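Local coordinates for probable disease resistance protein At5g66900 (PDB 7L7W), which acts as a helper immune receptor in plant disease resistance, forming calcium-permeable nonselective cation channels in membranes, and is represented here by its N-terminal RPW8-type coiled-coil domain, at residues K22-V27 / S46-L51; I28-K33 / A85-P90. The protein carries 2 engineered substitutions. All coordinates share one frame; numbering follows the deposited sequence.

Contact 1 (K22-V27 / S46-L51)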
loop_
_atom_site.group_PDB
_atom_site.type_symbol
_atom_site.label_atom_id
_atom_site.label_comp_id
_atom_site.label_asym_id
_atom_site.label_seq_id
_atom_site.Cartn_x
_atom_site.Cartn_y
_atom_site.Cartn_z
ATOM N N LYS A 22 6.618 0.829 32.903
ATOM C CA LYS A 22 5.754 -0.311 32.605
ATOM C C LYS A 22 4.902 -0.041 31.362
ATOM O O LYS A 22 4.846 -0.857 30.416
ATOM C CB LYS A 22 4.889 -0.603 33.833
ATOM C CG LYS A 22 3.590 -1.317 33.565
ATOM C CD LYS A 22 2.680 -1.297 34.788
ATOM C CE LYS A 22 2.996 -2.444 35.729
ATOM N NZ LYS A 22 1.778 -3.256 36.031
ATOM N N LEU A 23 4.248 1.121 31.344
ATOM C CA LEU A 23 3.475 1.535 30.187
ATOM C C LEU A 23 4.348 1.721 28.948
ATOM O O LEU A 23 3.860 1.564 27.829
ATOM C CB LEU A 23 2.703 2.806 30.527
ATOM C CG LEU A 23 2.031 3.561 29.385
ATOM C CD1 LEU A 23 0.657 2.971 29.151
ATOM C CD2 LEU A 23 1.893 5.047 29.743
ATOM N N LEU A 24 5.636 2.023 29.113
ATOM C CA LEU A 24 6.483 2.127 27.928
ATOM C C LEU A 24 6.917 0.754 27.414
ATOM O O LEU A 24 7.024 0.549 26.197
ATOM C CB LEU A 24 7.707 2.989 28.223
ATOM C CG LEU A 24 8.543 3.268 26.973
ATOM C CD1 LEU A 24 7.687 3.912 25.848
ATOM C CD2 LEU A 24 9.721 4.147 27.340
ATOM N N LYS A 25 7.188 -0.193 28.316
ATOM C CA LYS A 25 7.571 -1.523 27.874
ATOM C C LYS A 25 6.433 -2.189 27.116
ATOM O O LYS A 25 6.677 -2.936 26.151
ATOM C CB LYS A 25 7.997 -2.381 29.069
ATOM C CG LYS A 25 8.584 -3.753 28.693
ATOM C CD LYS A 25 10.106 -3.706 28.556
ATOM C CE LYS A 25 10.607 -4.753 27.571
ATOM N NZ LYS A 25 12.012 -4.449 27.187
ATOM N N VAL A 26 5.188 -1.928 27.527
ATOM C CA VAL A 26 4.065 -2.492 26.777
ATOM C C VAL A 26 4.083 -1.987 25.337
ATOM O O VAL A 26 3.947 -2.762 24.377
ATOM C CB VAL A 26 2.725 -2.164 27.454
ATOM C CG1 VAL A 26 1.581 -2.503 26.498
ATOM C CG2 VAL A 26 2.579 -2.917 28.758
ATOM N N VAL A 27 4.257 -0.674 25.173
ATOM C CA VAL A 27 4.221 -0.070 23.847
ATOM C C VAL A 27 5.382 -0.583 22.995
ATOM O O VAL A 27 5.237 -0.785 21.778
ATOM C CB VAL A 27 4.210 1.469 23.979
ATOM C CG1 VAL A 27 4.217 2.157 22.608
ATOM C CG2 VAL A 27 2.981 1.918 24.772
ATOM N N SER A 46 13.503 2.087 18.526
ATOM C CA SER A 46 14.834 2.556 18.900
ATOM C C SER A 46 14.733 3.794 19.785
ATOM O O SER A 46 15.401 3.887 20.830
ATOM C CB SER A 46 15.678 2.853 17.666
ATOM O OG SER A 46 15.657 4.243 17.391
ATOM N N THR A 47 13.897 4.762 19.385
ATOM C CA THR A 47 13.716 5.929 20.238
ATOM C C THR A 47 13.157 5.544 21.604
ATOM O O THR A 47 13.640 6.021 22.637
ATOM C CB THR A 47 12.816 6.952 19.564
ATOM O OG1 THR A 47 13.583 7.678 18.598
ATOM C CG2 THR A 47 12.257 7.927 20.594
ATOM N N MET A 48 12.167 4.654 21.629
ATOM C CA MET A 48 11.559 4.257 22.895
ATOM C C MET A 48 12.534 3.478 23.777
ATOM O O MET A 48 12.439 3.539 25.006
ATOM C CB MET A 48 10.295 3.429 22.633
ATOM C CG MET A 48 9.101 4.256 22.127
ATOM S SD MET A 48 7.523 3.347 21.994
ATOM C CE MET A 48 7.878 2.112 20.731
ATOM N N GLU A 49 13.482 2.759 23.185
ATOM C CA GLU A 49 14.455 2.042 23.989
ATOM C C GLU A 49 15.514 2.983 24.540
ATOM O O GLU A 49 16.065 2.717 25.615
ATOM C CB GLU A 49 15.065 0.902 23.170
ATOM C CG GLU A 49 14.113 -0.298 23.096
ATOM C CD GLU A 49 14.634 -1.471 22.274
ATOM O OE1 GLU A 49 15.248 -1.251 21.194
ATOM O OE2 GLU A 49 14.394 -2.627 22.704
ATOM N N ILE A 50 15.795 4.081 23.828
ATOM C CA ILE A 50 16.584 5.167 24.418
ATOM C C ILE A 50 15.850 5.769 25.615
ATOM O O ILE A 50 16.436 6.018 26.676
ATOM C CB ILE A 50 16.874 6.258 23.375
ATOM C CG1 ILE A 50 17.793 5.759 22.271
ATOM C CG2 ILE A 50 17.427 7.516 24.054
ATOM C CD1 ILE A 50 17.803 6.713 21.074
ATOM N N LEU A 51 14.561 6.061 25.437
ATOM C CA LEU A 51 13.796 6.718 26.489
ATOM C C LEU A 51 13.528 5.804 27.686
ATOM O O LEU A 51 13.277 6.306 28.785
ATOM C CB LEU A 51 12.484 7.243 25.899
ATOM C CG LEU A 51 11.340 7.653 26.829
ATOM C CD1 LEU A 51 11.572 9.071 27.365
ATOM C CD2 LEU A 51 9.990 7.542 26.118
#
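Leu24 reaches from helix 20-32 onto helix 38-60 and divides its isobutyl end between two partners, Met48 and Leu51. Its CG lies anti to the backbone N (chi1 -173°), which sends both methyls across the gap. CD1 rests alongside the thioether chain, with Met48 SD 3.9 Å from Leu24 CD1 and Met48 CG close behind. The other methyl, Leu24 CD2, meets Leu51 CD2 end to end at 3.6 Å, the two leucines at a slant, and also lies 3.6 Å from Met48 O, so this branch covers backbone as well as side chain.

One turn further on, Val27 meets the same sulfur roughly at right angles to Leu24 CD1. Its CG1 is 3.6 Å from Met48 SD, and the valine and the methionine chain stand nearly perpendicular. Met48 is extended as far as the sulfur and then bends (chi3 -64°), turning its CE past Val27 and on to Ala31. Met111 of helix 97-114 packs on Met48 and Phe114 on Leu51, while Val27 also packs on Ala82 and Asp83; Asp83 is a ligand of a nickel ion.

All four residues are buried, and their side-chain packing is apolar. With segment axes 10.3 Å apart and 159° between their directions, this is the packing of sequence-adjacent antiparallel helices in the four-helix bundle of the RPW8-type domain.

Contact 2 (I28-K33 / A85-P90)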
loop_
_atom_site.group_PDB
_atom_site.type_symbol
_atom_site.label_atom_id
_atom_site.label_comp_id
_atom_site.label_asym_id
_atom_site.label_seq_id
_atom_site.Cartn_x
_atom_site.Cartn_y
_atom_site.Cartn_z
ATOM N N ILE A 28 6.538 -0.836 23.623
ATOM C CA ILE A 28 7.668 -1.373 22.872
ATOM C C ILE A 28 7.361 -2.783 22.398
ATOM O O ILE A 28 7.543 -3.114 21.214
ATOM C CB ILE A 28 8.959 -1.337 23.703
ATOM C CG1 ILE A 28 9.347 0.096 24.020
ATOM C CG2 ILE A 28 10.103 -1.959 22.921
ATOM C CD1 ILE A 28 10.510 0.177 25.011
ATOM N N ASP A 29 6.869 -3.637 23.297
ATOM C CA ASP A 29 6.622 -5.023 22.923
ATOM C C ASP A 29 5.537 -5.130 21.866
ATOM O O ASP A 29 5.560 -6.062 21.052
ATOM C CB ASP A 29 6.251 -5.842 24.156
ATOM C CG ASP A 29 7.337 -5.817 25.219
ATOM O OD1 ASP A 29 8.538 -5.831 24.848
ATOM O OD2 ASP A 29 6.981 -5.758 26.419
ATOM N N GLU A 30 4.587 -4.191 21.856
ATOM C CA GLU A 30 3.569 -4.188 20.812
ATOM C C GLU A 30 4.118 -3.657 19.493
ATOM O O GLU A 30 3.753 -4.160 18.428
ATOM C CB GLU A 30 2.342 -3.372 21.227
ATOM C CG GLU A 30 1.483 -4.006 22.309
ATOM C CD GLU A 30 0.947 -5.384 21.954
ATOM O OE1 GLU A 30 0.846 -5.734 20.744
ATOM O OE2 GLU A 30 0.639 -6.133 22.909
ATOM N N ALA A 31 4.966 -2.625 19.533
ATOM C CA ALA A 31 5.490 -2.078 18.283
ATOM C C ALA A 31 6.430 -3.059 17.611
ATOM O O ALA A 31 6.445 -3.167 16.381
ATOM C CB ALA A 31 6.220 -0.766 18.533
ATOM N N LYS A 32 7.231 -3.778 18.404
ATOM C CA LYS A 32 8.235 -4.665 17.832
ATOM C C LYS A 32 7.596 -5.718 16.924
ATOM O O LYS A 32 8.220 -6.148 15.942
ATOM C CB LYS A 32 9.051 -5.311 18.954
ATOM C CG LYS A 32 10.290 -4.521 19.336
ATOM C CD LYS A 32 11.031 -5.175 20.498
ATOM C CE LYS A 32 12.303 -4.411 20.852
ATOM N NZ LYS A 32 12.877 -4.839 22.158
ATOM N N LYS A 33 6.335 -6.090 17.199
ATOM C CA LYS A 33 5.665 -7.149 16.448
ATOM C C LYS A 33 5.555 -6.831 14.954
ATOM O O LYS A 33 5.512 -7.753 14.133
ATOM C CB LYS A 33 4.272 -7.408 17.036
ATOM C CG LYS A 33 4.263 -8.006 18.440
ATOM C CD LYS A 33 2.843 -8.252 18.949
ATOM C CE LYS A 33 2.799 -8.432 20.474
ATOM N NZ LYS A 33 1.387 -8.443 20.990
ATOM N N ALA A 85 -1.452 4.920 18.767
ATOM C CA ALA A 85 -1.034 4.727 17.383
ATOM C C ALA A 85 -0.678 3.269 17.118
ATOM O O ALA A 85 -1.079 2.691 16.093
ATOM C CB ALA A 85 0.148 5.647 17.069
ATOM N N VAL A 86 0.053 2.649 18.046
ATOM C CA VAL A 86 0.436 1.254 17.870
ATOM C C VAL A 86 -0.795 0.364 17.847
ATOM O O VAL A 86 -0.881 -0.582 17.056
ATOM C CB VAL A 86 1.418 0.832 18.976
ATOM C CG1 VAL A 86 1.374 -0.666 19.177
ATOM C CG2 VAL A 86 2.823 1.276 18.624
ATOM N N ARG A 87 -1.768 0.642 18.714
ATOM C CA ARG A 87 -2.916 -0.249 18.752
ATOM C C ARG A 87 -3.806 -0.075 17.536
ATOM O O ARG A 87 -4.539 -1.010 17.196
ATOM C CB ARG A 87 -3.698 -0.060 20.047
ATOM C CG ARG A 87 -2.782 -0.090 21.254
ATOM C CD ARG A 87 -3.406 -0.748 22.450
ATOM N NE ARG A 87 -3.041 -2.156 22.554
ATOM C CZ ARG A 87 -2.312 -2.670 23.540
ATOM N NH1 ARG A 87 -2.031 -3.966 23.560
ATOM N NH2 ARG A 87 -1.866 -1.890 24.508
ATOM N N LYS A 88 -3.737 1.079 16.854
ATOM C CA LYS A 88 -4.577 1.251 15.673
ATOM C C LYS A 88 -3.867 0.827 14.383
ATOM O O LYS A 88 -4.514 0.724 13.338
ATOM C CB LYS A 88 -5.022 2.706 15.530
ATOM C CG LYS A 88 -3.897 3.602 15.031
ATOM C CD LYS A 88 -4.360 4.908 14.340
ATOM C CE LYS A 88 -5.411 5.663 15.124
ATOM N NZ LYS A 88 -5.062 7.106 15.007
ATOM N N PHE A 89 -2.550 0.602 14.414
ATOM C CA PHE A 89 -1.833 0.274 13.174
ATOM C C PHE A 89 -2.460 -0.828 12.325
ATOM O O PHE A 89 -2.535 -0.643 11.093
ATOM C CB PHE A 89 -0.377 -0.113 13.456
ATOM C CG PHE A 89 0.407 -0.399 12.214
ATOM C CD1 PHE A 89 0.574 0.588 11.248
ATOM C CD2 PHE A 89 0.944 -1.655 11.991
ATOM C CE1 PHE A 89 1.291 0.335 10.089
ATOM C CE2 PHE A 89 1.660 -1.919 10.822
ATOM C CZ PHE A 89 1.829 -0.920 9.871
ATOM N N PRO A 90 -2.894 -1.969 12.864
ATOM C CA PRO A 90 -3.476 -3.014 12.004
ATOM C C PRO A 90 -4.659 -2.552 11.160
ATOM O O PRO A 90 -4.978 -3.200 10.152
ATOM C CB PRO A 90 -3.901 -4.090 13.006
ATOM C CG PRO A 90 -2.912 -3.941 14.112
ATOM C CD PRO A 90 -2.704 -2.456 14.245
#
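A single carboxylate, that of Glu30, is shared by two cations, one on its own segment and one across the contact. Lys33 NZ donates to Glu30 OE1 at 2.8 Å, coming in on the syn side but 32° out of the carboxylate plane, and makes a weaker bond to OE2. Arg87 NH1 forms a looser salt bridge, 3.5 Å from Glu30 OE2, with the guanidinium and carboxylate planes 45° apart. Chi1 (-71°) sets Glu30 CG anti to the carbonyl carbon, over one face of the guanidinium, and the bend at chi2 then turns the carboxylate. Two positive groups beside it would be expected to favour the ionised carboxylate.

Beneath this network, helix 20-32 packs on helix 70-88, two non-consecutive members of the four-helix bundle, near the ends of both. Val86 is the apolar link: its CG1 lies 3.5 Å from Glu30 CB, and its CG2 is 4.0 Å from Ala31 CB. The small alanine sits where the backbones come nearest, with Ala31 CA and Val86 CA 6.1 Å apart. Val86 also packs on Leu40 of helix 38-60. Arg87, exposed to solvent, also makes a long, weak ion pair through NH2 with the nickel ligand Asp83.

In the fold
Helix 20-32 serves both contacts, meeting helix 38-60 in contact 1 and helix 70-88 in contact 2. Contact 1 has its centre about 6 Å from the centre of the chain and is buried, its side chains meeting through hydrocarbon and sulfur. Contact 2, centred about 13 Å from that point, is only partly buried: its valine and alanine are buried, but charged groups take over toward solvent. The two contact centres are 12 Å apart, and the contacts join directly. Met48 packs on Ile28, while Glu49 OE2 forms a salt bridge with Lys32 NZ at 2.7 Å. Val26 also packs against the guanidinium of Arg87.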